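Local coordinates for protein rifin (PDB 7JZK) that probably serves as a variant surface antigen of the malaria parasite, its V2 domain binding the LAIR1 ectodomain carried by the antibody MGD21, at residues V61-M72 with Q108-T117; L35-N43 with N85-L95. All blocks are in the same frame, centred on the assembly; numbering follows the deposited sequence.

The two interactions share the small helical V2 domain and touch each other, their centres about 12 Å apart. Interaction 1 joins helices 61-75 and 108-126 by knobs-into-holes packing of aliphatic side chains, with polar groups at one end. Interaction 2 sets the C-terminal end of helix 13-39 and the loop that follows it against helix 86-94, relying more on aromatic rings and on one short, nearly straight hydrogen bond from a side-chain amide. Both have a buried apolar centre and a more open margin. Gln108 of interaction 1 bonds to Arg92 of the second contact, and Gln71 to Asn43, while Ile64 packs on Leu35; Gln108 and Arg92 also meet the LAIR1 chain.

Interaction 1: V61-M72 with Q108-T117; sequences VTTIASAIDTQM and QKDAITGAVT
Val116 and Ile112, one helical turn apart, are the knobs of a knobs-into-holes pairing between helix segments 61-72 and 108-117, whose axes come within 8.9 Å and run roughly antiparallel at 133°. Val116 sits among Val61, Ile64, Ala65 and Ile68. Its CG1 branch does most of the touching: it meets CG2 of Ile64 tip to tip at 3.6 Å, while the Val61 side chain slides past it in the opposite direction. Ile112 fills the next hole, formed by Ala65, Ile68, Asp69 and Met72, and divides its branches. CG2, anti to the backbone N, packs against Ile68 CG2 at 3.7 Å, and CD1 lies 3.7 Å from Asp69 CA. Between the two knobs the small Ala65 lets the backbones close in, its CB resting 3.6 Å from Thr113 OG1. That hydroxyl and the one on Thr117 turn back to their own helix, bonding to Lys109 O and Thr113 O, each a carbonyl already engaged by a backbone N-H.

At the polar end the Asp69 side chain crosses that of Lys109 at about a right angle, and its OD2 receives a weak bond from Gln108 NE2, the carboxylate plane turned 73° from the amide. Lys109 NZ remains 5.4 Å from Asp69 OD1, a separation at which any attraction would act without direct contact. Farther out, Leu35 and Phe39 of helix 13-39 pack on Ile68, and Phe88 packs on Met72, enclosing the apolar side of this helical bundle. The Gln108 amide is positioned from both ends: Thr73 bonds to NE2 and Arg92 to OE1, while Tyr45 of the LAIR1 chain packs on the side chain. Met72, CG anti to its own N (chi1 -177°) and extended to the sulfur, brings SD to 3.4 Å from Gln108 OE1.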
loop_
_atom_site.group_PDB
_atom_site.type_symbol
_atom_site.label_atom_id
_atom_site.label_comp_id
_atom_site.label_asym_id
_atom_site.label_seq_id
_atom_site.Cartn_x
_atom_site.Cartn_y
_atom_site.Cartn_z
ATOM N N VAL B 61 -2.659 -6.116 18.632
ATOM C CA VAL B 61 -2.014 -6.312 17.339
ATOM C C VAL B 61 -3.022 -6.197 16.198
ATOM O O VAL B 61 -2.728 -5.614 15.147
ATOM C CB VAL B 61 -1.299 -7.670 17.314
ATOM C CG1 VAL B 61 -1.011 -8.052 15.879
ATOM C CG2 VAL B 61 -0.042 -7.643 18.191
ATOM N N THR B 62 -4.224 -6.740 16.380
ATOM C CA THR B 62 -5.189 -6.779 15.286
ATOM C C THR B 62 -5.650 -5.384 14.891
ATOM O O THR B 62 -5.734 -5.057 13.701
ATOM C CB THR B 62 -6.388 -7.638 15.675
ATOM O OG1 THR B 62 -5.951 -8.988 15.857
ATOM C CG2 THR B 62 -7.466 -7.600 14.588
ATOM N N THR B 63 -5.969 -4.550 15.874
ATOM C CA THR B 63 -6.497 -3.233 15.545
ATOM C C THR B 63 -5.438 -2.371 14.874
ATOM O O THR B 63 -5.700 -1.714 13.857
ATOM C CB THR B 63 -7.014 -2.567 16.818
ATOM O OG1 THR B 63 -8.061 -3.373 17.371
ATOM C CG2 THR B 63 -7.516 -1.136 16.550
ATOM N N ILE B 64 -4.225 -2.385 15.413
ATOM C CA ILE B 64 -3.174 -1.573 14.830
ATOM C C ILE B 64 -2.823 -2.064 13.434
ATOM O O ILE B 64 -2.635 -1.263 12.516
ATOM C CB ILE B 64 -1.954 -1.556 15.754
ATOM C CG1 ILE B 64 -0.769 -0.966 15.024
ATOM C CG2 ILE B 64 -1.607 -2.933 16.166
ATOM C CD1 ILE B 64 0.441 -0.992 15.858
ATOM N N ALA B 65 -2.725 -3.384 13.251
ATOM C CA ALA B 65 -2.375 -3.908 11.940
ATOM C C ALA B 65 -3.446 -3.556 10.917
ATOM O O ALA B 65 -3.135 -3.170 9.787
ATOM C CB ALA B 65 -2.154 -5.418 12.022
ATOM N N SER B 66 -4.715 -3.617 11.311
ATOM C CA SER B 66 -5.757 -3.264 10.362
ATOM C C SER B 66 -5.707 -1.779 10.024
ATOM O O SER B 66 -5.884 -1.399 8.865
ATOM C CB SER B 66 -7.125 -3.681 10.918
ATOM O OG SER B 66 -8.207 -2.941 10.366
ATOM N N ALA B 67 -5.432 -0.922 11.006
ATOM C CA ALA B 67 -5.344 0.512 10.728
ATOM C C ALA B 67 -4.143 0.841 9.845
ATOM O O ALA B 67 -4.232 1.695 8.951
ATOM C CB ALA B 67 -5.270 1.297 12.045
ATOM N N ILE B 68 -3.012 0.173 10.078
ATOM C CA ILE B 68 -1.834 0.419 9.267
ATOM C C ILE B 68 -2.074 -0.071 7.844
ATOM O O ILE B 68 -1.714 0.607 6.881
ATOM C CB ILE B 68 -0.596 -0.224 9.918
ATOM C CG1 ILE B 68 -0.185 0.548 11.196
ATOM C CG2 ILE B 68 0.564 -0.294 8.913
ATOM C CD1 ILE B 68 0.956 -0.083 11.981
ATOM N N ASP B 69 -2.734 -1.226 7.695
ATOM C CA ASP B 69 -3.076 -1.754 6.376
ATOM C C ASP B 69 -3.968 -0.792 5.626
ATOM O O ASP B 69 -3.722 -0.469 4.467
ATOM C CB ASP B 69 -3.779 -3.113 6.507
ATOM C CG ASP B 69 -4.345 -3.627 5.175
ATOM O OD1 ASP B 69 -5.460 -3.211 4.783
ATOM O OD2 ASP B 69 -3.728 -4.484 4.514
ATOM N N THR B 70 -4.994 -0.295 6.280
ATOM C CA THR B 70 -5.919 0.607 5.614
ATOM C C THR B 70 -5.195 1.880 5.182
ATOM O O THR B 70 -5.348 2.343 4.040
ATOM C CB THR B 70 -7.073 0.923 6.586
ATOM O OG1 THR B 70 -7.688 -0.307 6.997
ATOM C CG2 THR B 70 -8.132 1.752 5.906
ATOM N N GLN B 71 -4.316 2.399 6.026
ATOM C CA GLN B 71 -3.546 3.624 5.697
ATOM C C GLN B 71 -2.569 3.356 4.549
ATOM O O GLN B 71 -2.473 4.199 3.668
ATOM C CB GLN B 71 -2.848 4.145 6.951
ATOM C CG GLN B 71 -2.174 5.493 6.790
ATOM C CD GLN B 71 -1.984 6.140 8.136
ATOM O OE1 GLN B 71 -2.930 6.334 8.890
ATOM N NE2 GLN B 71 -0.750 6.480 8.448
ATOM N N MET B 72 -1.880 2.213 4.578
ATOM C CA MET B 72 -0.934 1.884 3.509
ATOM C C MET B 72 -1.650 1.752 2.176
ATOM O O MET B 72 -1.143 2.204 1.143
ATOM C CB MET B 72 -0.179 0.592 3.834
ATOM C CG MET B 72 0.889 0.192 2.818
ATOM S SD MET B 72 1.954 -1.160 3.404
ATOM C CE MET B 72 2.890 -0.205 4.610
ATOM N N GLN B 108 -0.764 -8.012 2.006
ATOM C CA GLN B 108 -0.210 -6.900 2.765
ATOM C C GLN B 108 -0.639 -6.949 4.225
ATOM O O GLN B 108 0.181 -6.803 5.128
ATOM C CB GLN B 108 -0.662 -5.595 2.094
ATOM C CG GLN B 108 -0.375 -4.299 2.830
ATOM C CD GLN B 108 -0.811 -3.070 2.027
ATOM O OE1 GLN B 108 -0.106 -2.599 1.142
ATOM N NE2 GLN B 108 -2.034 -2.607 2.283
ATOM N N LYS B 109 -1.918 -7.204 4.473
ATOM C CA LYS B 109 -2.448 -7.245 5.835
ATOM C C LYS B 109 -1.719 -8.286 6.674
ATOM O O LYS B 109 -1.374 -8.035 7.819
ATOM C CB LYS B 109 -3.954 -7.565 5.794
ATOM C CG LYS B 109 -4.810 -7.084 6.963
ATOM C CD LYS B 109 -6.288 -7.184 6.588
ATOM C CE LYS B 109 -7.212 -6.611 7.649
ATOM N NZ LYS B 109 -8.639 -6.777 7.246
ATOM N N ASP B 110 -1.456 -9.454 6.107
ATOM C CA ASP B 110 -0.766 -10.525 6.819
ATOM C C ASP B 110 0.679 -10.161 7.139
ATOM O O ASP B 110 1.142 -10.369 8.259
ATOM C CB ASP B 110 -0.878 -11.816 5.989
ATOM C CG ASP B 110 -2.346 -12.219 5.780
ATOM O OD1 ASP B 110 -3.187 -11.815 6.616
ATOM O OD2 ASP B 110 -2.700 -12.845 4.758
ATOM N N ALA B 111 1.402 -9.586 6.189
ATOM C CA ALA B 111 2.784 -9.189 6.454
ATOM C C ALA B 111 2.830 -8.084 7.513
ATOM O O ALA B 111 3.673 -8.095 8.410
ATOM C CB ALA B 111 3.459 -8.742 5.144
ATOM N N ILE B 112 1.882 -7.154 7.462
ATOM C CA ILE B 112 1.834 -6.106 8.459
ATOM C C ILE B 112 1.564 -6.712 9.825
ATOM O O ILE B 112 2.149 -6.297 10.817
ATOM C CB ILE B 112 0.772 -5.064 8.083
ATOM C CG1 ILE B 112 1.171 -4.399 6.781
ATOM C CG2 ILE B 112 0.585 -4.022 9.232
ATOM C CD1 ILE B 112 0.075 -3.587 6.166
ATOM N N THR B 113 0.663 -7.694 9.889
ATOM C CA THR B 113 0.324 -8.365 11.139
ATOM C C THR B 113 1.556 -9.026 11.728
ATOM O O THR B 113 1.864 -8.841 12.904
ATOM C CB THR B 113 -0.797 -9.390 10.877
ATOM O OG1 THR B 113 -1.991 -8.701 10.463
ATOM C CG2 THR B 113 -1.096 -10.256 12.099
ATOM N N GLY B 114 2.318 -9.739 10.913
ATOM C CA GLY B 114 3.534 -10.338 11.435
ATOM C C GLY B 114 4.521 -9.295 11.928
ATOM O O GLY B 114 5.143 -9.462 12.986
ATOM N N ALA B 115 4.637 -8.182 11.198
ATOM C CA ALA B 115 5.564 -7.139 11.616
ATOM C C ALA B 115 5.138 -6.538 12.952
ATOM O O ALA B 115 5.940 -6.422 13.887
ATOM C CB ALA B 115 5.655 -6.059 10.539
ATOM N N VAL B 116 3.854 -6.205 13.077
ATOM C CA VAL B 116 3.352 -5.606 14.302
ATOM C C VAL B 116 3.516 -6.568 15.457
ATOM O O VAL B 116 3.825 -6.159 16.584
ATOM C CB VAL B 116 1.882 -5.215 14.100
ATOM C CG1 VAL B 116 1.209 -4.967 15.426
ATOM C CG2 VAL B 116 1.791 -4.011 13.211
ATOM N N THR B 117 3.386 -7.866 15.183
ATOM C CA THR B 117 3.588 -8.854 16.230
ATOM C C THR B 117 5.005 -8.758 16.761
ATOM O O THR B 117 5.225 -8.644 17.977
ATOM C CB THR B 117 3.310 -10.258 15.695
ATOM O OG1 THR B 117 1.918 -10.395 15.359
ATOM C CG2 THR B 117 3.704 -11.303 16.735
#

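Interaction 2: L35-N43 with N85-L95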
loop_
_atom_site.group_PDB
_atom_site.type_symbol
_atom_site.label_atom_id
_atom_site.label_comp_id
_atom_site.label_asym_id
_atom_site.label_seq_id
_atom_site.Cartn_x
_atom_site.Cartn_y
_atom_site.Cartn_z
ATOM N N LEU B 35 6.599 1.736 16.148
ATOM C CA LEU B 35 5.841 1.943 14.916
ATOM C C LEU B 35 6.418 3.074 14.084
ATOM O O LEU B 35 6.507 2.972 12.853
ATOM C CB LEU B 35 4.405 2.285 15.259
ATOM C CG LEU B 35 3.692 1.191 16.013
ATOM C CD1 LEU B 35 2.341 1.757 16.367
ATOM C CD2 LEU B 35 3.616 -0.020 15.114
ATOM N N LYS B 36 6.871 4.136 14.749
ATOM C CA LYS B 36 7.451 5.270 14.049
ATOM C C LYS B 36 8.763 4.886 13.385
ATOM O O LYS B 36 9.019 5.235 12.235
ATOM C CB LYS B 36 7.680 6.409 15.050
ATOM C CG LYS B 36 7.461 7.830 14.527
ATOM C CD LYS B 36 8.023 8.911 15.454
ATOM C CE LYS B 36 7.308 8.916 16.775
ATOM N NZ LYS B 36 5.863 8.622 16.612
ATOM N N ARG B 37 9.611 4.167 14.100
ATOM C CA ARG B 37 10.911 3.780 13.578
ATOM C C ARG B 37 10.801 2.691 12.519
ATOM O O ARG B 37 11.680 2.590 11.655
ATOM C CB ARG B 37 11.817 3.384 14.751
ATOM C CG ARG B 37 12.164 4.601 15.666
ATOM C CD ARG B 37 12.828 4.214 16.993
ATOM N NE ARG B 37 14.072 3.461 16.828
ATOM C CZ ARG B 37 14.507 2.529 17.678
ATOM N NH1 ARG B 37 15.658 1.904 17.437
ATOM N NH2 ARG B 37 13.789 2.199 18.758
ATOM N N TYR B 38 9.756 1.855 12.564
ATOM C CA TYR B 38 9.672 0.774 11.587
ATOM C C TYR B 38 8.850 1.155 10.369
ATOM O O TYR B 38 9.186 0.756 9.255
ATOM C CB TYR B 38 9.056 -0.478 12.218
ATOM C CG TYR B 38 9.199 -1.727 11.378
ATOM C CD1 TYR B 38 8.314 -2.002 10.342
ATOM C CD2 TYR B 38 10.223 -2.624 11.616
ATOM C CE1 TYR B 38 8.449 -3.136 9.565
ATOM C CE2 TYR B 38 10.368 -3.759 10.861
ATOM C CZ TYR B 38 9.481 -4.014 9.832
ATOM O OH TYR B 38 9.619 -5.153 9.070
ATOM N N PHE B 39 7.778 1.918 10.555
ATOM C CA PHE B 39 6.914 2.324 9.456
ATOM C C PHE B 39 7.119 3.773 9.041
ATOM O O PHE B 39 6.598 4.173 8.001
ATOM C CB PHE B 39 5.443 2.131 9.822
ATOM C CG PHE B 39 5.047 0.705 9.996
ATOM C CD1 PHE B 39 4.711 -0.076 8.909
ATOM C CD2 PHE B 39 4.993 0.146 11.266
ATOM C CE1 PHE B 39 4.343 -1.408 9.080
ATOM C CE2 PHE B 39 4.619 -1.180 11.446
ATOM C CZ PHE B 39 4.296 -1.957 10.352
ATOM N N HIS B 40 7.908 4.549 9.781
ATOM C CA HIS B 40 8.194 5.925 9.391
ATOM C C HIS B 40 6.900 6.698 9.239
ATOM O O HIS B 40 6.764 7.569 8.387
ATOM C CB HIS B 40 9.053 5.951 8.123
ATOM C CG HIS B 40 10.020 4.803 8.067
ATOM N ND1 HIS B 40 11.125 4.722 8.896
ATOM C CD2 HIS B 40 10.003 3.651 7.344
ATOM C CE1 HIS B 40 11.770 3.593 8.648
ATOM N NE2 HIS B 40 11.108 2.923 7.717
ATOM N N ILE B 41 6.006 6.424 10.185
ATOM C CA ILE B 41 4.691 7.109 10.245
ATOM C C ILE B 41 4.565 7.830 11.592
ATOM O O ILE B 41 5.183 7.391 12.542
ATOM C CB ILE B 41 3.574 6.074 9.996
ATOM C CG1 ILE B 41 2.445 6.650 9.148
ATOM C CG2 ILE B 41 3.066 5.442 11.281
ATOM C CD1 ILE B 41 2.885 7.080 7.779
ATOM N N ASP B 42 3.858 8.955 11.625
ATOM C CA ASP B 42 3.649 9.737 12.865
ATOM C C ASP B 42 2.162 9.775 13.199
ATOM O O ASP B 42 1.816 10.155 14.320
ATOM C CB ASP B 42 4.148 11.158 12.662
ATOM C CG ASP B 42 5.640 11.215 12.417
ATOM O OD1 ASP B 42 6.392 11.204 13.406
ATOM O OD2 ASP B 42 6.033 11.256 11.239
ATOM N N ASN B 43 1.321 9.392 12.254
ATOM C CA ASN B 43 -0.138 9.484 12.454
ATOM C C ASN B 43 -0.788 8.180 12.010
ATOM O O ASN B 43 -0.270 7.570 11.090
ATOM C CB ASN B 43 -0.711 10.674 11.690
ATOM C CG ASN B 43 -0.076 11.993 12.067
ATOM O OD1 ASN B 43 -0.241 12.469 13.185
ATOM N ND2 ASN B 43 0.649 12.596 11.141
ATOM N N ASN B 85 5.164 10.803 1.841
ATOM C CA ASN B 85 5.863 9.801 2.691
ATOM C C ASN B 85 6.242 8.524 1.934
ATOM O O ASN B 85 5.501 7.561 2.033
ATOM C CB ASN B 85 5.145 9.530 4.015
ATOM C CG ASN B 85 5.950 8.752 5.031
ATOM O OD1 ASN B 85 6.978 8.166 4.722
ATOM N ND2 ASN B 85 5.472 8.735 6.259
ATOM N N GLN B 86 7.306 8.548 1.160
ATOM C CA GLN B 86 7.807 7.356 0.446
ATOM C C GLN B 86 8.293 6.257 1.401
ATOM O O GLN B 86 8.117 5.101 1.062
ATOM C CB GLN B 86 8.851 7.811 -0.566
ATOM C CG GLN B 86 8.305 8.809 -1.571
ATOM C CD GLN B 86 7.906 8.135 -2.858
ATOM O OE1 GLN B 86 8.455 7.105 -3.231
ATOM N NE2 GLN B 86 6.954 8.726 -3.557
ATOM N N ALA B 87 8.904 6.593 2.521
ATOM C CA ALA B 87 9.484 5.598 3.442
ATOM C C ALA B 87 8.430 4.627 3.962
ATOM O O ALA B 87 8.754 3.456 4.147
ATOM C CB ALA B 87 10.160 6.307 4.565
ATOM N N PHE B 88 7.239 5.123 4.240
ATOM C CA PHE B 88 6.127 4.268 4.659
ATOM C C PHE B 88 5.769 3.261 3.573
ATOM O O PHE B 88 5.677 2.065 3.833
ATOM C CB PHE B 88 4.912 5.147 5.000
ATOM C CG PHE B 88 3.685 4.389 5.429
ATOM C CD1 PHE B 88 3.777 3.310 6.297
ATOM C CD2 PHE B 88 2.434 4.787 5.002
ATOM C CE1 PHE B 88 2.622 2.633 6.722
ATOM C CE2 PHE B 88 1.279 4.104 5.415
ATOM C CZ PHE B 88 1.381 3.026 6.271
ATOM N N CYS B 89 5.646 3.718 2.332
ATOM C CA CYS B 89 5.328 2.812 1.238
ATOM C C CYS B 89 6.480 1.851 0.971
ATOM O O CYS B 89 6.249 0.675 0.688
ATOM C CB CYS B 89 4.996 3.650 -0.003
ATOM S SG CYS B 89 3.751 4.917 0.375
ATOM N N ASP B 90 7.708 2.295 1.207
ATOM C CA ASP B 90 8.916 1.497 1.002
ATOM C C ASP B 90 8.912 0.233 1.860
ATOM O O ASP B 90 9.578 -0.746 1.505
ATOM C CB ASP B 90 10.150 2.377 1.310
ATOM C CG ASP B 90 11.492 1.656 1.094
ATOM O OD1 ASP B 90 12.083 1.170 2.084
ATOM O OD2 ASP B 90 11.960 1.570 -0.069
ATOM N N VAL B 91 8.136 0.220 2.951
ATOM C CA VAL B 91 8.017 -0.956 3.810
ATOM C C VAL B 91 7.468 -2.151 3.044
ATOM O O VAL B 91 7.784 -3.304 3.369
ATOM C CB VAL B 91 7.145 -0.627 5.035
ATOM C CG1 VAL B 91 6.945 -1.867 5.932
ATOM C CG2 VAL B 91 7.791 0.479 5.817
ATOM N N ARG B 92 6.676 -1.906 1.999
ATOM C CA ARG B 92 6.198 -3.011 1.169
ATOM C C ARG B 92 7.356 -3.817 0.599
ATOM O O ARG B 92 7.215 -5.019 0.349
ATOM C CB ARG B 92 5.320 -2.474 0.044
ATOM C CG ARG B 92 3.916 -2.205 0.476
ATOM C CD ARG B 92 3.191 -1.525 -0.630
ATOM N NE ARG B 92 1.782 -1.364 -0.325
ATOM C CZ ARG B 92 0.970 -0.641 -1.075
ATOM N NH1 ARG B 92 1.460 -0.032 -2.140
ATOM N NH2 ARG B 92 -0.314 -0.523 -0.764
ATOM N N LYS B 93 8.496 -3.166 0.356
ATOM C CA LYS B 93 9.654 -3.894 -0.138
ATOM C C LYS B 93 10.301 -4.708 0.967
ATOM O O LYS B 93 10.704 -5.852 0.740
ATOM C CB LYS B 93 10.652 -2.911 -0.753
ATOM C CG LYS B 93 12.055 -3.448 -1.005
ATOM C CD LYS B 93 13.034 -3.185 0.171
ATOM C CE LYS B 93 12.887 -1.747 0.709
ATOM N NZ LYS B 93 13.433 -1.439 2.083
ATOM N N THR B 94 10.294 -4.188 2.186
ATOM C CA THR B 94 10.835 -4.937 3.305
ATOM C C THR B 94 10.006 -6.189 3.565
ATOM O O THR B 94 10.549 -7.279 3.752
ATOM C CB THR B 94 10.862 -4.033 4.537
ATOM O OG1 THR B 94 11.536 -2.806 4.210
ATOM C CG2 THR B 94 11.582 -4.719 5.687
ATOM N N LEU B 95 8.684 -6.063 3.549
ATOM C CA LEU B 95 7.816 -7.202 3.828
ATOM C C LEU B 95 7.554 -8.080 2.613
ATOM O O LEU B 95 6.590 -8.850 2.654
ATOM C CB LEU B 95 6.483 -6.718 4.417
ATOM C CG LEU B 95 6.625 -5.852 5.681
ATOM C CD1 LEU B 95 5.282 -5.426 6.252
ATOM C CD2 LEU B 95 7.436 -6.617 6.708
#
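Phe39, His40 and Ile41 meet Phe88, Ala87 and Asn85 where helix 13-39 ends and the Asn85 N-cap opens helix 86-94, the short helix segments running at 69° to each other. The Phe88 ring is the main bump on its side. CD1 of Ile41 lies over one of its faces in a CH-pi contact, 3.9 Å from the centroid, while Phe39 CD1 approaches its CE1 obliquely. Val91 wedges into the next hollow: CG1 meets the rings of Phe39 and Tyr38, and CG2 points to the Tyr38 carbonyl and the His40 ring. Tyr38, with CG anti to the backbone N (chi1 -168°), extends its OH to 3.5 Å from Leu95 CD2. His40, which leaves the helix with positive phi, brings CB to 3.7 Å from Ala87 CB.

Turned away from this contact, Cys89 forms the disulfide that ties helix 86-94 to Cys76, directly after helix 61-75, and Arg92 and Gln86 hydrogen-bond to Tyr43 of the LAIR1 chain. Asn85 works in both directions: OD1 caps its own helix at Phe88 N, and ND2 donates to His40 O over 2.7 Å, nearly straight at 171° and within the amide plane.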